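Local coordinates for protein TRAP-type transporter, periplasmic component (Cupriavidus necator, PDB 4P8B) that binds (S)-2-acetolactate as a periplasmic solute-binding protein and probably delivers it to a TRAP-type transporter for uptake, at residues K171-R176 / A210-E215. Numbering follows the deposited sequence.
Sequences KGMKLR and AVDGQE. With X2X ((2S)-2-hydroxy-2-methyl-3-oxobutanoic acid), chain D.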
loop_
_atom_site.group_PDB
_atom_site.type_symbol
_atom_site.label_atom_id
_atom_site.label_comp_id
_atom_site.label_asym_id
_atom_site.label_seq_id
_atom_site.Cartn_x
_atom_site.Cartn_y
_atom_site.Cartn_z
ATOM N N LYS A 171 3.667 -4.187 -23.816
ATOM C CA LYS A 171 2.607 -3.995 -24.786
ATOM C C LYS A 171 1.669 -5.195 -24.780
ATOM O O LYS A 171 2.105 -6.339 -24.910
ATOM C CB LYS A 171 3.158 -3.758 -26.192
ATOM C CG LYS A 171 2.056 -3.447 -27.189
ATOM C CD LYS A 171 2.569 -2.754 -28.433
ATOM C CE LYS A 171 3.289 -3.721 -29.349
ATOM N NZ LYS A 171 2.845 -3.573 -30.769
ATOM N N GLY A 172 0.383 -4.915 -24.609
ATOM C CA GLY A 172 -0.641 -5.945 -24.635
ATOM C C GLY A 172 -0.744 -6.807 -23.389
ATOM O O GLY A 172 -1.612 -7.664 -23.319
HETATM N N MSE A 173 0.116 -6.595 -22.399
HETATM C CA MSE A 173 0.121 -7.449 -21.218
HETATM C C MSE A 173 -1.104 -7.195 -20.344
HETATM O O MSE A 173 -1.446 -6.043 -20.056
HETATM C CB MSE A 173 1.403 -7.207 -20.436
HETATM C CG MSE A 173 1.761 -8.216 -19.393
HETATM SE SE MSE A 173 3.606 -7.942 -18.836
HETATM C CE MSE A 173 4.544 -8.913 -20.199
ATOM N N LYS A 174 -1.753 -8.275 -19.909
ATOM C CA LYS A 174 -2.943 -8.187 -19.076
ATOM C C LYS A 174 -2.512 -8.169 -17.624
ATOM O O LYS A 174 -2.237 -9.193 -17.016
ATOM C CB LYS A 174 -3.868 -9.372 -19.338
ATOM C CG LYS A 174 -4.379 -9.441 -20.758
ATOM C CD LYS A 174 -5.304 -10.660 -20.943
ATOM C CE LYS A 174 -5.798 -10.795 -22.375
ATOM N NZ LYS A 174 -4.694 -11.016 -23.349
ATOM N N LEU A 175 -2.400 -6.980 -17.070
ATOM C CA LEU A 175 -1.871 -6.831 -15.727
ATOM C C LEU A 175 -2.987 -6.456 -14.775
ATOM O O LEU A 175 -3.750 -5.542 -15.037
ATOM C CB LEU A 175 -0.777 -5.771 -15.698
ATOM C CG LEU A 175 0.473 -6.204 -16.476
ATOM C CD1 LEU A 175 1.461 -5.046 -16.531
ATOM C CD2 LEU A 175 1.106 -7.447 -15.853
ATOM N N ARG A 176 -3.114 -7.200 -13.689
ATOM C CA ARG A 176 -4.051 -6.803 -12.652
ATOM C C ARG A 176 -3.529 -5.601 -11.888
ATOM O O ARG A 176 -2.363 -5.560 -11.511
ATOM C CB ARG A 176 -4.302 -7.970 -11.697
ATOM C CG ARG A 176 -5.231 -7.650 -10.523
ATOM C CD ARG A 176 -4.418 -7.167 -9.348
ATOM N NE ARG A 176 -5.265 -6.811 -8.217
ATOM C CZ ARG A 176 -4.788 -6.464 -7.028
ATOM N NH1 ARG A 176 -3.491 -6.429 -6.796
ATOM N NH2 ARG A 176 -5.642 -6.162 -6.053
ATOM N N ALA A 210 -5.902 -15.694 -16.536
ATOM C CA ALA A 210 -6.816 -14.663 -17.022
ATOM C C ALA A 210 -6.141 -13.288 -17.003
ATOM O O ALA A 210 -6.417 -12.445 -17.863
ATOM C CB ALA A 210 -8.089 -14.643 -16.190
ATOM N N VAL A 211 -5.236 -13.074 -16.050
ATOM C CA VAL A 211 -4.277 -11.975 -16.146
ATOM C C VAL A 211 -2.879 -12.580 -16.256
ATOM O O VAL A 211 -2.636 -13.693 -15.780
ATOM C CB VAL A 211 -4.345 -11.001 -14.945
ATOM C CG1 VAL A 211 -5.703 -10.334 -14.894
ATOM C CG2 VAL A 211 -4.037 -11.726 -13.657
ATOM N N ASP A 212 -1.984 -11.855 -16.915
ATOM C CA ASP A 212 -0.597 -12.275 -17.074
ATOM C C ASP A 212 0.255 -11.953 -15.843
ATOM O O ASP A 212 1.271 -12.614 -15.591
ATOM C CB ASP A 212 0.044 -11.584 -18.294
ATOM C CG ASP A 212 -0.695 -11.838 -19.584
ATOM O OD1 ASP A 212 -1.139 -12.985 -19.816
ATOM O OD2 ASP A 212 -0.778 -10.905 -20.416
ATOM N N GLY A 213 -0.119 -10.913 -15.094
ATOM C CA GLY A 213 0.744 -10.394 -14.050
ATOM C C GLY A 213 0.050 -9.435 -13.122
ATOM O O GLY A 213 -1.183 -9.297 -13.177
ATOM N N GLN A 214 0.845 -8.792 -12.269
ATOM C CA GLN A 214 0.359 -7.980 -11.170
ATOM C C GLN A 214 1.518 -7.106 -10.677
ATOM O O GLN A 214 2.606 -7.126 -11.266
ATOM C CB GLN A 214 -0.201 -8.884 -10.040
ATOM C CG GLN A 214 0.815 -9.797 -9.384
ATOM C CD GLN A 214 1.570 -9.159 -8.243
ATOM O OE1 GLN A 214 0.947 -8.656 -7.304
ATOM N NE2 GLN A 214 2.891 -9.204 -8.266
ATOM N N GLU A 215 1.299 -6.355 -9.600
ATOM C CA GLU A 215 2.328 -5.502 -9.048
ATOM C C GLU A 215 2.093 -5.365 -7.557
ATOM O O GLU A 215 0.965 -5.153 -7.120
ATOM C CB GLU A 215 2.326 -4.126 -9.759
ATOM C CG GLU A 215 0.945 -3.497 -9.990
ATOM C CD GLU A 215 0.375 -2.794 -8.761
ATOM O OE1 GLU A 215 1.039 -1.870 -8.244
ATOM O OE2 GLU A 215 -0.748 -3.155 -8.309
HETATM O OAD X2X D . -4.620 -5.464 -3.514
HETATM C CAH X2X D . -3.360 -5.387 -3.347
HETATM O OAE X2X D . -2.555 -5.581 -4.305
HETATM C CAI X2X D . -2.799 -5.048 -2.005
HETATM C CAB X2X D . -3.059 -6.213 -1.075
HETATM O OAF X2X D . -1.460 -4.654 -2.101
HETATM C CAG X2X D . -3.556 -3.838 -1.560
HETATM O OAC X2X D . -4.500 -3.950 -0.778
HETATM C CAA X2X D . -3.189 -2.494 -2.089
HETATM O O HOH W 1 -0.730 -10.702 -23.016
HETATM O O HOH W 2 -1.470 -5.741 -8.877
#
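Leu-175 and Gly-213 form a single parallel beta bridge between strands 174-177 and 213-216 of this TRAP (DctP-type) solute-binding protein; the short strand segments are inclined at 39°, and one of them delivers Arg-176 to the acetolactate pocket. Two backbone bonds make the bridge: Arg-176 N donates to Gly-213 O (2.9 Å), and Gly-213 N donates weakly to Lys-174 O. Asp-212 N gives the same Lys-174 O an additional, shorter bond of 2.7 Å. The side chain of Asp-212 adds to this, OD2 taking Lys-174 N from above the carboxylate plane along a nearly straight bond (173°). A water donating to both bridges OD2 and Gly-172 O.

Apolar contact is close in the middle, where Leu-175 CD2 presses on Gly-213 CA at 3.5 Å; Leu-175 also packs on Phe-187 of helix 181-189. Val-211 rests on Ala-205 and Met-206 of helix 199-208.

Toward the ligand, a second water accepts from Glu-215 N and Arg-176 NH1 and lies 2.7 Å from Glu-215 OE2, while OE1 forms a salt bridge with Arg-155 and a hydrogen bond with Tyr-239. The Arg-176 chain bends at chi2 (-91°) and then runs extended to the acetolactate carboxylate, which it meets edge-on, NH1 to OAE and NH2 to OAD, each 2.8 Å.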